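Local coordinates for sugar kinase MJ0406 (Methanococcus jannaschii, PDB 2C4E), which phosphorylates nucleosides, chiefly inosine, guanosine and cytidine, to their monophosphates, with ATP as the preferred donor and magnesium or manganese as cofactor, at residues T131-I136 with S255-G260; P232-G237 with V294-K299; E191-L196 with D202-R207. One frame throughout, in Å; residues are numbered along the deposited sequence.

How the contacts relate
From the N terminus, the chain first opens contact 1 at strand 131-136, an inner strand of the eight-stranded mixed sheet, and closes it 119 residues later in the last turn of helix 245-258. Contact 3 lies wholly inside that loop and joins helix 187-197 to the short helix 201-205, with only five residues between its segments. Contact 2 begins after contact 3 has closed, in the loop following strand 228-231, outermost of the sheet within this chain; it ends on the C-terminal helix 290-299, so its segments alternate with those of contact 1. None of the three touch: nearest atoms are about 7 Å apart for contacts 1 and 2, and about 17 Å for contacts 2 and 3.

Contact 1 (T131-I136 with S255-G260); sequences TEIVHI and SAYVKG
Val258 meets Ile133 and Glu132 where the last turn of helix 245-258 lies against strand 131-136, a helix-on-sheet contact within the ribokinase fold. The innermost pair is aliphatic: CG2 of Val258 is 3.7 Å from Ile133 CD1, and the two side chains run past one another in opposite senses. Ile133 reaches the helix with its longer branch, whose second torsion is fully extended (chi2 -178°) and carries CD1 away from the strand. The same methyl lies 4.0 Å from CD2 of Tyr257, approaching the ring obliquely. One terminal carbon thus touches two consecutive helical side chains.

Glu132 contributes differently. Its carboxylate oxygen OE1 lies 3.6 Å from Val258 CG1 and 4.0 Å from Val258 CG2, resting against both methyls of the valine. No hydrogen bond links the two segments, so the evidence points to van der Waals contact, with 160 Å² buried in total.

Further out, backbone hydrogen bonds to Thr9 and Leu156, residues on the two flanking sides of the strand in the sheet order, hold Ile133 and Glu132 respectively. The chain bends at Glu132, and Ile133 continues into the sheet, where it also touches Ser158. On the helical side, Tyr257 packs edge-to-face with Phe182 and touches Leu263 and Cys266 of helix 263-277, which probably helps to position the ring beside Ile133. Helix 245-258 contains Arg250, the inferred transition-state stabiliser, whose side chain is about 9 Å from that of Ile133. The helix closes in a Schellman motif at Gly260, which adopts positive phi (95°); its N donates to Tyr257 O at 2.9 Å and, more weakly, to Ala256 O at 3.0 Å.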
ATOM      1  N   THR A 131       6.021 -26.222 -24.527  1.00 22.52           N
ATOM      2  CA  THR A 131       6.314 -26.907 -23.278  1.00 22.66           C
ATOM      3  C   THR A 131       5.419 -28.124 -23.040  1.00 22.62           C
ATOM      4  O   THR A 131       4.361 -28.258 -23.631  1.00 22.85           O
ATOM      5  CB  THR A 131       6.140 -25.918 -22.114  1.00 23.09           C
ATOM      6  OG1 THR A 131       4.919 -25.177 -22.284  1.00 22.47           O
ATOM      7  CG2 THR A 131       7.251 -24.877 -22.137  1.00 23.95           C
ATOM      8  N   GLU A 132       5.852 -29.014 -22.155  1.00 21.85           N
ATOM      9  CA  GLU A 132       5.050 -30.188 -21.818  1.00 22.37           C
ATOM     10  C   GLU A 132       3.774 -29.818 -21.080  1.00 21.50           C
ATOM     11  O   GLU A 132       2.761 -30.462 -21.279  1.00 21.95           O
ATOM     12  CB  GLU A 132       5.851 -31.173 -20.982  1.00 22.94           C
ATOM     13  CG  GLU A 132       6.748 -32.024 -21.866  1.00 26.65           C
ATOM     14  CD  GLU A 132       7.706 -32.910 -21.122  1.00 29.93           C
ATOM     15  OE1 GLU A 132       7.453 -33.230 -19.942  1.00 30.52           O
ATOM     16  OE2 GLU A 132       8.706 -33.308 -21.764  1.00 33.83           O
ATOM     17  N   ILE A 133       3.869 -28.829 -20.199  1.00 21.44           N
ATOM     18  CA  ILE A 133       2.726 -28.357 -19.401  1.00 20.64           C
ATOM     19  C   ILE A 133       2.630 -26.853 -19.465  1.00 20.72           C
ATOM     20  O   ILE A 133       3.637 -26.159 -19.377  1.00 21.12           O
ATOM     21  CB  ILE A 133       2.837 -28.780 -17.920  1.00 21.36           C
ATOM     22  CG1 ILE A 133       2.998 -30.292 -17.815  1.00 20.20           C
ATOM     23  CG2 ILE A 133       1.613 -28.273 -17.155  1.00 22.14           C
ATOM     24  CD1 ILE A 133       3.066 -30.801 -16.390  1.00 21.43           C
ATOM     25  N   VAL A 134       1.420 -26.357 -19.664  1.00 20.73           N
ATOM     26  CA  VAL A 134       1.110 -24.953 -19.514  1.00 20.50           C
ATOM     27  C   VAL A 134       0.256 -24.852 -18.254  1.00 21.31           C
ATOM     28  O   VAL A 134      -0.874 -25.362 -18.213  1.00 21.40           O
ATOM     29  CB  VAL A 134       0.350 -24.425 -20.749  1.00 20.50           C
ATOM     30  CG1 VAL A 134      -0.153 -23.035 -20.516  1.00 21.33           C
ATOM     31  CG2 VAL A 134       1.259 -24.494 -21.979  1.00 21.54           C
ATOM     32  N   HIS A 135       0.794 -24.203 -17.225  1.00 21.16           N
ATOM     33  CA  HIS A 135       0.088 -24.029 -15.971  1.00 21.50           C
ATOM     34  C   HIS A 135      -0.449 -22.612 -15.890  1.00 21.46           C
ATOM     35  O   HIS A 135       0.310 -21.649 -16.023  1.00 21.39           O
ATOM     36  CB  HIS A 135       0.998 -24.300 -14.781  1.00 21.69           C
ATOM     37  CG  HIS A 135       0.335 -24.034 -13.474  1.00 23.69           C
ATOM     38  ND1 HIS A 135      -0.688 -24.815 -12.989  1.00 24.91           N
ATOM     39  CD2 HIS A 135       0.520 -23.042 -12.570  1.00 27.07           C
ATOM     40  CE1 HIS A 135      -1.116 -24.306 -11.848  1.00 28.08           C
ATOM     41  NE2 HIS A 135      -0.383 -23.247 -11.558  1.00 28.26           N
ATOM     42  N   ILE A 136      -1.757 -22.524 -15.666  1.00 20.80           N
ATOM     43  CA  ILE A 136      -2.527 -21.299 -15.716  1.00 21.72           C
ATOM     44  C   ILE A 136      -2.974 -20.982 -14.305  1.00 21.96           C
ATOM     45  O   ILE A 136      -3.842 -21.639 -13.746  1.00 22.56           O
ATOM     46  CB  ILE A 136      -3.730 -21.463 -16.632  1.00 21.94           C
ATOM     47  CG1 ILE A 136      -3.228 -21.745 -18.043  1.00 21.90           C
ATOM     48  CG2 ILE A 136      -4.585 -20.179 -16.590  1.00 22.62           C
ATOM     49  CD1 ILE A 136      -4.305 -22.155 -19.040  1.00 22.44           C
ATOM     50  N   SER A 255       6.298 -30.474 -11.263  1.00 20.27           N
ATOM     51  CA  SER A 255       7.706 -30.816 -11.471  1.00 20.37           C
ATOM     52  C   SER A 255       7.901 -32.331 -11.454  1.00 20.28           C
ATOM     53  O   SER A 255       8.595 -32.903 -12.301  1.00 20.04           O
ATOM     54  CB  SER A 255       8.602 -30.158 -10.416  1.00 20.86           C
ATOM     55  OG  SER A 255       8.607 -28.740 -10.551  1.00 21.15           O
ATOM     56  N   ALA A 256       7.287 -32.975 -10.466  1.00 20.16           N
ATOM     57  CA  ALA A 256       7.311 -34.425 -10.354  1.00 19.47           C
ATOM     58  C   ALA A 256       6.674 -35.060 -11.567  1.00 19.86           C
ATOM     59  O   ALA A 256       7.158 -36.071 -12.080  1.00 19.40           O
ATOM     60  CB  ALA A 256       6.606 -34.865  -9.107  1.00 19.00           C
ATOM     61  N   TYR A 257       5.598 -34.461 -12.065  1.00 19.42           N
ATOM     62  CA  TYR A 257       4.953 -35.024 -13.230  1.00 20.22           C
ATOM     63  C   TYR A 257       5.880 -35.012 -14.442  1.00 20.61           C
ATOM     64  O   TYR A 257       6.029 -36.047 -15.132  1.00 21.64           O
ATOM     65  CB  TYR A 257       3.624 -34.329 -13.534  1.00 20.40           C
ATOM     66  CG  TYR A 257       2.885 -35.063 -14.603  1.00 21.55           C
ATOM     67  CD1 TYR A 257       2.058 -36.121 -14.280  1.00 25.72           C
ATOM     68  CD2 TYR A 257       3.058 -34.745 -15.944  1.00 22.42           C
ATOM     69  CE1 TYR A 257       1.386 -36.835 -15.267  1.00 27.42           C
ATOM     70  CE2 TYR A 257       2.390 -35.438 -16.927  1.00 24.80           C
ATOM     71  CZ  TYR A 257       1.562 -36.486 -16.583  1.00 26.27           C
ATOM     72  OH  TYR A 257       0.895 -37.193 -17.566  1.00 29.40           O
ATOM     73  N   VAL A 258       6.519 -33.873 -14.699  1.00 21.41           N
ATOM     74  CA  VAL A 258       7.458 -33.739 -15.814  1.00 22.32           C
ATOM     75  C   VAL A 258       8.637 -34.674 -15.635  1.00 22.26           C
ATOM     76  O   VAL A 258       9.185 -35.221 -16.624  1.00 21.99           O
ATOM     77  CB  VAL A 258       7.913 -32.261 -15.998  1.00 22.89           C
ATOM     78  CG1 VAL A 258       9.112 -32.136 -16.968  1.00 25.63           C
ATOM     79  CG2 VAL A 258       6.731 -31.446 -16.484  1.00 23.90           C
ATOM     80  N   LYS A 259       9.023 -34.897 -14.379  1.00 21.40           N
ATOM     81  CA  LYS A 259      10.128 -35.804 -14.069  1.00 21.72           C
ATOM     82  C   LYS A 259       9.723 -37.285 -14.179  1.00 21.67           C
ATOM     83  O   LYS A 259      10.570 -38.169 -14.047  1.00 21.83           O
ATOM     84  CB  LYS A 259      10.698 -35.505 -12.688  1.00 21.64           C
ATOM     85  CG  LYS A 259      11.553 -34.252 -12.647  1.00 24.34           C
ATOM     86  CD  LYS A 259      12.025 -33.918 -11.246  1.00 26.19           C
ATOM     87  CE  LYS A 259      12.902 -32.675 -11.259  1.00 29.79           C
ATOM     88  NZ  LYS A 259      14.106 -32.787 -10.403  1.00 33.46           N
ATOM     89  N   GLY A 260       8.440 -37.555 -14.405  1.00 21.52           N
ATOM     90  CA  GLY A 260       7.984 -38.870 -14.841  1.00 21.22           C
ATOM     91  C   GLY A 260       7.517 -39.804 -13.744  1.00 21.01           C
ATOM     92  O   GLY A 260       7.502 -41.023 -13.915  1.00 21.32           O
TER

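Contact 2 (P232-G237 with V294-K299); sequences PCIKAG and VERLEK
Arg296 and Leu297 of the C-terminal helix 290-299 receive Ile234 from the loop that follows strand 228-231 of the ribokinase fold, outermost of its sheet within this chain. The loop has no regular secondary structure over 232-237, and no hydrogen bond crosses to the helix, so the 185 Å² buried reflects van der Waals packing, mainly of Ile234, Arg296 and Leu297.

Taken in sequence, Arg296 comes first, pointing its CB toward the loop. Its aliphatic part does the touching: CG lies 4.2 Å from Ile234 CG2, and the two side chains run antiparallel alongside one another. With CG anti to the backbone N (chi1 -172°), the chain sets out toward the loop and then bends at chi3 (-85°), which carries the guanidinium beside Ala236. There NH1 is 4.3 Å from Ala236 CA, an oblique approach without a bond. The charged end has its partners outside the two segments: NH1 forms a salt bridge with Glu279 OE2 and a hydrogen bond with Ser275 OG, and the group also makes a cation-pi contact with Phe276. Because Glu279 OE2 accepts from Gly237 N as well, this carboxylate ties the arginine and the end of the loop segment together.

Leu297 follows. Its CB does not point straight at the loop, but its tip swings in and brings CD2 against Ile234. The isoleucine and leucine lie roughly perpendicular. Both also rest on helix 263-277, Ile234 on Ala271 and Ser275, Leu297 on Ile269 and Ala272, so this helix is common to the two sides. The side chain of Ile234, the buried member of the contact, is about 8 Å from Gly219, which binds ATP. At the closest approach, CD1 of Ile234 stands 3.5 Å from Leu297 CD2, with Ile234 CG1 at 4.0 Å from that same methyl.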
ATOM      1  N   PRO A 232      -1.119 -37.368   2.454  1.00 25.39           N
ATOM      2  CA  PRO A 232      -1.063 -36.706   3.754  1.00 26.54           C
ATOM      3  C   PRO A 232      -0.367 -35.358   3.667  1.00 27.69           C
ATOM      4  O   PRO A 232       0.344 -35.055   2.692  1.00 27.68           O
ATOM      5  CB  PRO A 232      -0.259 -37.685   4.632  1.00 26.67           C
ATOM      6  CG  PRO A 232       0.011 -38.888   3.783  1.00 26.77           C
ATOM      7  CD  PRO A 232      -0.171 -38.493   2.376  1.00 25.36           C
ATOM      8  N   CYS A 233      -0.629 -34.533   4.668  1.00 28.92           N
ATOM      9  CA  CYS A 233       0.144 -33.332   4.899  1.00 30.83           C
ATOM     10  C   CYS A 233       1.502 -33.760   5.448  1.00 31.38           C
ATOM     11  O   CYS A 233       1.579 -34.709   6.225  1.00 30.90           O
ATOM     12  CB  CYS A 233      -0.580 -32.448   5.909  1.00 31.28           C
ATOM     13  SG  CYS A 233       0.189 -30.837   6.154  1.00 36.18           S
ATOM     14  N   ILE A 234       2.564 -33.080   5.026  1.00 32.58           N
ATOM     15  CA  ILE A 234       3.912 -33.361   5.507  1.00 33.91           C
ATOM     16  C   ILE A 234       4.258 -32.300   6.543  1.00 35.04           C
ATOM     17  O   ILE A 234       4.212 -31.106   6.257  1.00 35.01           O
ATOM     18  CB  ILE A 234       4.936 -33.353   4.341  1.00 33.85           C
ATOM     19  CG1 ILE A 234       4.642 -34.489   3.349  1.00 33.92           C
ATOM     20  CG2 ILE A 234       6.365 -33.452   4.872  1.00 33.89           C
ATOM     21  CD1 ILE A 234       4.988 -35.890   3.848  1.00 34.28           C
ATOM     22  N   LYS A 235       4.594 -32.744   7.750  1.00 36.11           N
ATOM     23  CA  LYS A 235       4.877 -31.831   8.857  1.00 36.69           C
ATOM     24  C   LYS A 235       6.089 -30.937   8.571  1.00 37.57           C
ATOM     25  O   LYS A 235       7.171 -31.422   8.221  1.00 38.43           O
ATOM     26  CB  LYS A 235       5.103 -32.611  10.156  1.00 36.68           C
ATOM     27  CG  LYS A 235       3.859 -33.310  10.685  0.20 36.51           C
ATOM     28  CD  LYS A 235       4.035 -33.749  12.132  0.20 36.31           C
ATOM     29  CE  LYS A 235       2.900 -34.655  12.582  0.20 36.19           C
ATOM     30  NZ  LYS A 235       2.762 -34.689  14.067  0.20 36.21           N
ATOM     31  N   ALA A 236       5.886 -29.629   8.712  1.00 38.27           N
ATOM     32  CA  ALA A 236       6.967 -28.652   8.596  1.00 38.49           C
ATOM     33  C   ALA A 236       7.651 -28.487   9.953  1.00 38.71           C
ATOM     34  O   ALA A 236       7.231 -29.087  10.945  1.00 39.21           O
ATOM     35  CB  ALA A 236       6.417 -27.320   8.107  1.00 38.35           C
ATOM     36  N   GLY A 237       8.702 -27.672   9.990  1.00 38.90           N
ATOM     37  CA  GLY A 237       9.416 -27.380  11.221  1.00 39.05           C
ATOM     38  C   GLY A 237       8.655 -26.409  12.110  1.00 39.09           C
ATOM     39  O   GLY A 237       8.466 -26.667  13.298  1.00 39.15           O
ATOM     40  N   VAL A 294      12.966 -34.710  -1.573  1.00 23.53           N
ATOM     41  CA  VAL A 294      12.987 -36.170  -1.506  1.00 23.80           C
ATOM     42  C   VAL A 294      13.416 -36.617  -0.106  1.00 24.44           C
ATOM     43  O   VAL A 294      12.829 -37.539   0.462  1.00 24.45           O
ATOM     44  CB  VAL A 294      13.888 -36.779  -2.617  1.00 23.79           C
ATOM     45  CG1 VAL A 294      14.039 -38.283  -2.437  1.00 24.18           C
ATOM     46  CG2 VAL A 294      13.292 -36.469  -3.994  1.00 23.78           C
ATOM     47  N   GLU A 295      14.407 -35.936   0.460  1.00 24.61           N
ATOM     48  CA  GLU A 295      14.920 -36.266   1.792  1.00 25.90           C
ATOM     49  C   GLU A 295      13.853 -36.116   2.872  1.00 26.64           C
ATOM     50  O   GLU A 295      13.784 -36.913   3.807  1.00 26.50           O
ATOM     51  CB  GLU A 295      16.123 -35.377   2.121  1.00 26.25           C
ATOM     52  CG  GLU A 295      16.900 -35.761   3.367  1.00 27.72           C
ATOM     53  CD  GLU A 295      18.025 -34.783   3.671  1.00 29.62           C
ATOM     54  OE1 GLU A 295      17.904 -33.595   3.298  1.00 31.19           O
ATOM     55  OE2 GLU A 295      19.032 -35.198   4.280  1.00 32.62           O
ATOM     56  N   ARG A 296      13.012 -35.096   2.742  1.00 28.26           N
ATOM     57  CA  ARG A 296      12.002 -34.837   3.761  1.00 29.07           C
ATOM     58  C   ARG A 296      10.894 -35.882   3.733  1.00 30.08           C
ATOM     59  O   ARG A 296      10.427 -36.301   4.788  1.00 30.59           O
ATOM     60  CB  ARG A 296      11.417 -33.439   3.622  1.00 28.87           C
ATOM     61  CG  ARG A 296      10.518 -33.085   4.767  1.00 28.75           C
ATOM     62  CD  ARG A 296      10.180 -31.638   4.847  1.00 28.53           C
ATOM     63  NE  ARG A 296      11.197 -30.866   5.551  1.00 27.90           N
ATOM     64  CZ  ARG A 296      11.054 -29.582   5.862  1.00 27.36           C
ATOM     65  NH1 ARG A 296       9.941 -28.947   5.534  1.00 25.92           N
ATOM     66  NH2 ARG A 296      12.014 -28.936   6.518  1.00 27.86           N
ATOM     67  N   LEU A 297      10.495 -36.311   2.536  1.00 31.27           N
ATOM     68  CA  LEU A 297       9.550 -37.420   2.375  1.00 32.38           C
ATOM     69  C   LEU A 297      10.092 -38.738   2.906  1.00 33.71           C
ATOM     70  O   LEU A 297       9.324 -39.613   3.285  1.00 33.43           O
ATOM     71  CB  LEU A 297       9.194 -37.628   0.899  1.00 32.65           C
ATOM     72  CG  LEU A 297       8.160 -36.721   0.247  0.20 32.23           C
ATOM     73  CD1 LEU A 297       8.016 -37.099  -1.220  0.20 31.72           C
ATOM     74  CD2 LEU A 297       6.820 -36.806   0.967  0.20 32.08           C
ATOM     75  N   GLU A 298      11.414 -38.884   2.892  1.00 35.33           N
ATOM     76  CA  GLU A 298      12.061 -40.095   3.374  1.00 36.71           C
ATOM     77  C   GLU A 298      11.889 -40.201   4.888  1.00 37.68           C
ATOM     78  O   GLU A 298      11.872 -41.302   5.430  1.00 38.19           O
ATOM     79  CB  GLU A 298      13.548 -40.104   2.997  1.00 36.72           C
ATOM     80  CG  GLU A 298      14.237 -41.451   3.194  1.00 37.22           C
ATOM     81  CD  GLU A 298      15.738 -41.390   2.960  0.20 37.28           C
ATOM     82  OE1 GLU A 298      16.261 -40.298   2.645  0.20 37.39           O
ATOM     83  OE2 GLU A 298      16.400 -42.441   3.092  0.20 37.26           O
ATOM     84  N   LYS A 299      11.762 -39.050   5.556  1.00 38.88           N
ATOM     85  CA  LYS A 299      11.495 -38.989   6.998  1.00 39.83           C
ATOM     86  C   LYS A 299      10.010 -39.131   7.372  1.00 40.50           C
ATOM     87  O   LYS A 299       9.698 -39.638   8.452  1.00 40.81           O
ATOM     88  CB  LYS A 299      12.016 -37.667   7.583  1.00 39.98           C
ATOM     89  CG  LYS A 299      13.525 -37.486   7.515  1.00 40.38           C
ATOM     90  CD  LYS A 299      14.110 -37.094   8.874  1.00 41.22           C
ATOM     91  CE  LYS A 299      15.626 -37.205   8.885  0.20 41.10           C
ATOM     92  NZ  LYS A 299      16.211 -36.705  10.160  0.20 41.14           N
TER

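Contact 3 (E191-L196 with D202-R207); sequences ERASNL and DDYLER
Tyr204 sends its hydroxyl to Ser194, and this polar pair carries the contact between helix 187-197 and the short helix 201-205. In the hydrogen bond across the segments, Tyr204 OH donates to Ser194 OG at 2.8 Å. The serine oxygen lies in the plane of the ring, at its edge, and is 3.5 Å from Tyr204 CE1. Ser194 OG sits beside its own backbone N (chi1 -60°) and bonds in turn to the carbonyl oxygen of Phe190, one turn earlier in the helix. The tyrosine hydroxyl thus joins a short relay: tyrosine to serine, serine to main chain. Ser194 N also lies 3.3 Å from Tyr204 OH, but the angle is too poor for a bond.

A van der Waals contact adds to it: Ala193 CB lies 3.6 Å from Tyr204 OH. The contact as a whole buries 104 Å². Two aromatic rings outside the segments meet Tyr204: Phe199 edge-to-face, and Phe190 with the planes at about 35°. Leu183 and Met185 of strand 182-186 also touch Tyr204, placing the ring between helix and sheet.

Within the second segment, Arg207 turns back on its own chain. NH1 donates to Asp203 O at 2.8 Å (N-H...O 147°), with the oxygen near the guanidinium plane, while NE forms a salt bridge with Glu178 OE2 at the end of helix 170-178.

A tyrosine hydroxyl bonded to a helix serine here joins two successive helices that follow strand 182-186, whose last residue, Asn186, binds ATP, in the alpha/beta ribokinase fold.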
ATOM      1  N   GLU A 191     -15.891 -26.713  -3.384  1.00 21.01           N
ATOM      2  CA  GLU A 191     -17.289 -26.801  -2.991  1.00 20.86           C
ATOM      3  C   GLU A 191     -18.052 -25.720  -3.764  1.00 20.83           C
ATOM      4  O   GLU A 191     -19.165 -25.956  -4.217  1.00 21.58           O
ATOM      5  CB  GLU A 191     -17.482 -26.746  -1.440  1.00 20.83           C
ATOM      6  CG  GLU A 191     -16.896 -27.992  -0.735  1.00 21.76           C
ATOM      7  CD  GLU A 191     -17.031 -28.036   0.807  1.00 26.28           C
ATOM      8  OE1 GLU A 191     -17.403 -27.034   1.460  1.00 21.26           O
ATOM      9  OE2 GLU A 191     -16.753 -29.112   1.404  1.00 27.68           O
ATOM     10  N   ARG A 192     -17.441 -24.549  -3.949  1.00 20.53           N
ATOM     11  CA  ARG A 192     -18.142 -23.430  -4.582  1.00 21.28           C
ATOM     12  C   ARG A 192     -18.340 -23.703  -6.062  1.00 21.53           C
ATOM     13  O   ARG A 192     -19.419 -23.458  -6.611  1.00 20.22           O
ATOM     14  CB  ARG A 192     -17.374 -22.124  -4.379  1.00 22.06           C
ATOM     15  CG  ARG A 192     -17.793 -20.973  -5.296  1.00 23.95           C
ATOM     16  CD  ARG A 192     -17.722 -19.600  -4.641  0.20 24.56           C
ATOM     17  NE  ARG A 192     -18.215 -18.548  -5.528  0.20 25.71           N
ATOM     18  CZ  ARG A 192     -18.289 -17.259  -5.211  0.20 26.08           C
ATOM     19  NH1 ARG A 192     -17.906 -16.828  -4.013  0.20 26.66           N
ATOM     20  NH2 ARG A 192     -18.751 -16.389  -6.101  0.20 26.41           N
ATOM     21  N   ALA A 193     -17.284 -24.215  -6.685  1.00 21.67           N
ATOM     22  CA  ALA A 193     -17.290 -24.564  -8.097  1.00 21.75           C
ATOM     23  C   ALA A 193     -18.301 -25.675  -8.348  1.00 21.89           C
ATOM     24  O   ALA A 193     -19.032 -25.624  -9.334  1.00 22.36           O
ATOM     25  CB  ALA A 193     -15.910 -25.001  -8.562  1.00 22.65           C
ATOM     26  N   SER A 194     -18.358 -26.649  -7.441  1.00 21.68           N
ATOM     27  CA  SER A 194     -19.228 -27.815  -7.613  1.00 21.61           C
ATOM     28  C   SER A 194     -20.688 -27.424  -7.484  1.00 21.75           C
ATOM     29  O   SER A 194     -21.542 -27.911  -8.227  1.00 21.56           O
ATOM     30  CB  SER A 194     -18.867 -28.914  -6.614  1.00 21.51           C
ATOM     31  OG  SER A 194     -17.520 -29.340  -6.783  1.00 20.27           O
ATOM     32  N   ASN A 195     -20.978 -26.533  -6.536  1.00 22.21           N
ATOM     33  CA  ASN A 195     -22.328 -25.995  -6.374  1.00 22.39           C
ATOM     34  C   ASN A 195     -22.727 -25.181  -7.610  1.00 22.56           C
ATOM     35  O   ASN A 195     -23.835 -25.316  -8.123  1.00 22.99           O
ATOM     36  CB  ASN A 195     -22.409 -25.152  -5.083  1.00 22.19           C
ATOM     37  CG  ASN A 195     -23.821 -24.668  -4.769  1.00 24.99           C
ATOM     38  OD1 ASN A 195     -24.070 -23.462  -4.692  1.00 29.43           O
ATOM     39  ND2 ASN A 195     -24.740 -25.599  -4.548  1.00 26.61           N
ATOM     40  N   LEU A 196     -21.808 -24.370  -8.125  1.00 23.15           N
ATOM     41  CA  LEU A 196     -22.098 -23.562  -9.310  1.00 23.34           C
ATOM     42  C   LEU A 196     -22.368 -24.425 -10.550  1.00 23.54           C
ATOM     43  O   LEU A 196     -23.313 -24.161 -11.298  1.00 23.47           O
ATOM     44  CB  LEU A 196     -20.968 -22.574  -9.577  1.00 23.99           C
ATOM     45  CG  LEU A 196     -21.125 -21.643 -10.786  1.00 24.70           C
ATOM     46  CD1 LEU A 196     -22.280 -20.671 -10.611  1.00 26.87           C
ATOM     47  CD2 LEU A 196     -19.814 -20.904 -11.041  1.00 26.76           C
ATOM     48  N   ASP A 202     -17.394 -37.205 -10.440  1.00 23.94           N
ATOM     49  CA  ASP A 202     -17.410 -37.940 -11.704  1.00 24.07           C
ATOM     50  C   ASP A 202     -17.657 -37.010 -12.892  1.00 23.69           C
ATOM     51  O   ASP A 202     -17.163 -37.272 -13.998  1.00 22.15           O
ATOM     52  CB  ASP A 202     -18.451 -39.068 -11.672  1.00 24.68           C
ATOM     53  CG  ASP A 202     -17.979 -40.282 -10.885  1.00 26.64           C
ATOM     54  OD1 ASP A 202     -18.728 -41.271 -10.823  1.00 30.37           O
ATOM     55  OD2 ASP A 202     -16.884 -40.348 -10.291  1.00 32.01           O
ATOM     56  N   ASP A 203     -18.420 -35.936 -12.672  1.00 22.87           N
ATOM     57  CA  ASP A 203     -18.595 -34.911 -13.707  1.00 22.88           C
ATOM     58  C   ASP A 203     -17.299 -34.194 -14.070  1.00 22.08           C
ATOM     59  O   ASP A 203     -17.070 -33.916 -15.237  1.00 21.83           O
ATOM     60  CB  ASP A 203     -19.648 -33.887 -13.309  1.00 23.04           C
ATOM     61  CG  ASP A 203     -20.994 -34.521 -13.052  1.00 23.95           C
ATOM     62  OD1 ASP A 203     -21.635 -34.984 -14.022  1.00 24.16           O
ATOM     63  OD2 ASP A 203     -21.488 -34.623 -11.911  1.00 22.65           O
ATOM     64  N   TYR A 204     -16.477 -33.852 -13.080  1.00 21.42           N
ATOM     65  CA  TYR A 204     -15.152 -33.315 -13.381  1.00 21.81           C
ATOM     66  C   TYR A 204     -14.349 -34.306 -14.180  1.00 22.36           C
ATOM     67  O   TYR A 204     -13.648 -33.925 -15.125  1.00 21.85           O
ATOM     68  CB  TYR A 204     -14.372 -32.993 -12.121  1.00 21.25           C
ATOM     69  CG  TYR A 204     -14.902 -31.816 -11.371  1.00 21.66           C
ATOM     70  CD1 TYR A 204     -15.752 -31.990 -10.285  1.00 21.40           C
ATOM     71  CD2 TYR A 204     -14.542 -30.524 -11.721  1.00 21.54           C
ATOM     72  CE1 TYR A 204     -16.241 -30.911  -9.579  1.00 22.59           C
ATOM     73  CE2 TYR A 204     -15.014 -29.436 -11.020  1.00 21.31           C
ATOM     74  CZ  TYR A 204     -15.871 -29.633  -9.944  1.00 21.10           C
ATOM     75  OH  TYR A 204     -16.341 -28.554  -9.226  1.00 20.96           O
ATOM     76  N   LEU A 205     -14.422 -35.571 -13.798  1.00 22.32           N
ATOM     77  CA  LEU A 205     -13.545 -36.575 -14.401  1.00 23.41           C
ATOM     78  C   LEU A 205     -13.959 -36.963 -15.821  1.00 23.68           C
ATOM     79  O   LEU A 205     -13.196 -37.621 -16.518  1.00 23.98           O
ATOM     80  CB  LEU A 205     -13.459 -37.817 -13.514  1.00 24.00           C
ATOM     81  CG  LEU A 205     -12.773 -37.585 -12.165  1.00 25.63           C
ATOM     82  CD1 LEU A 205     -12.959 -38.807 -11.278  0.20 24.78           C
ATOM     83  CD2 LEU A 205     -11.316 -37.278 -12.351  1.00 26.62           C
ATOM     84  N   GLU A 206     -15.161 -36.575 -16.246  1.00 24.24           N
ATOM     85  CA  GLU A 206     -15.530 -36.698 -17.657  1.00 24.99           C
ATOM     86  C   GLU A 206     -14.788 -35.650 -18.495  1.00 24.68           C
ATOM     87  O   GLU A 206     -14.694 -35.778 -19.703  1.00 25.81           O
ATOM     88  CB  GLU A 206     -17.041 -36.555 -17.857  1.00 25.24           C
ATOM     89  CG  GLU A 206     -17.819 -37.781 -17.404  1.00 28.43           C
ATOM     90  CD  GLU A 206     -19.328 -37.606 -17.504  1.00 31.66           C
ATOM     91  OE1 GLU A 206     -19.786 -36.717 -18.256  1.00 35.92           O
ATOM     92  OE2 GLU A 206     -20.067 -38.356 -16.834  1.00 36.40           O
ATOM     93  N   ARG A 207     -14.259 -34.621 -17.843  1.00 23.72           N
ATOM     94  CA  ARG A 207     -13.635 -33.506 -18.537  1.00 23.32           C
ATOM     95  C   ARG A 207     -12.130 -33.396 -18.328  1.00 22.87           C
ATOM     96  O   ARG A 207     -11.440 -32.964 -19.229  1.00 23.10           O
ATOM     97  CB  ARG A 207     -14.304 -32.223 -18.109  1.00 22.93           C
ATOM     98  CG  ARG A 207     -15.743 -32.180 -18.594  1.00 24.25           C
ATOM     99  CD  ARG A 207     -16.634 -31.267 -17.830  1.00 24.82           C
ATOM    100  NE  ARG A 207     -17.970 -31.202 -18.424  1.00 24.29           N
ATOM    101  CZ  ARG A 207     -18.990 -32.020 -18.132  1.00 23.71           C
ATOM    102  NH1 ARG A 207     -18.865 -33.005 -17.239  1.00 21.99           N
ATOM    103  NH2 ARG A 207     -20.162 -31.842 -18.734  1.00 23.84           N
TER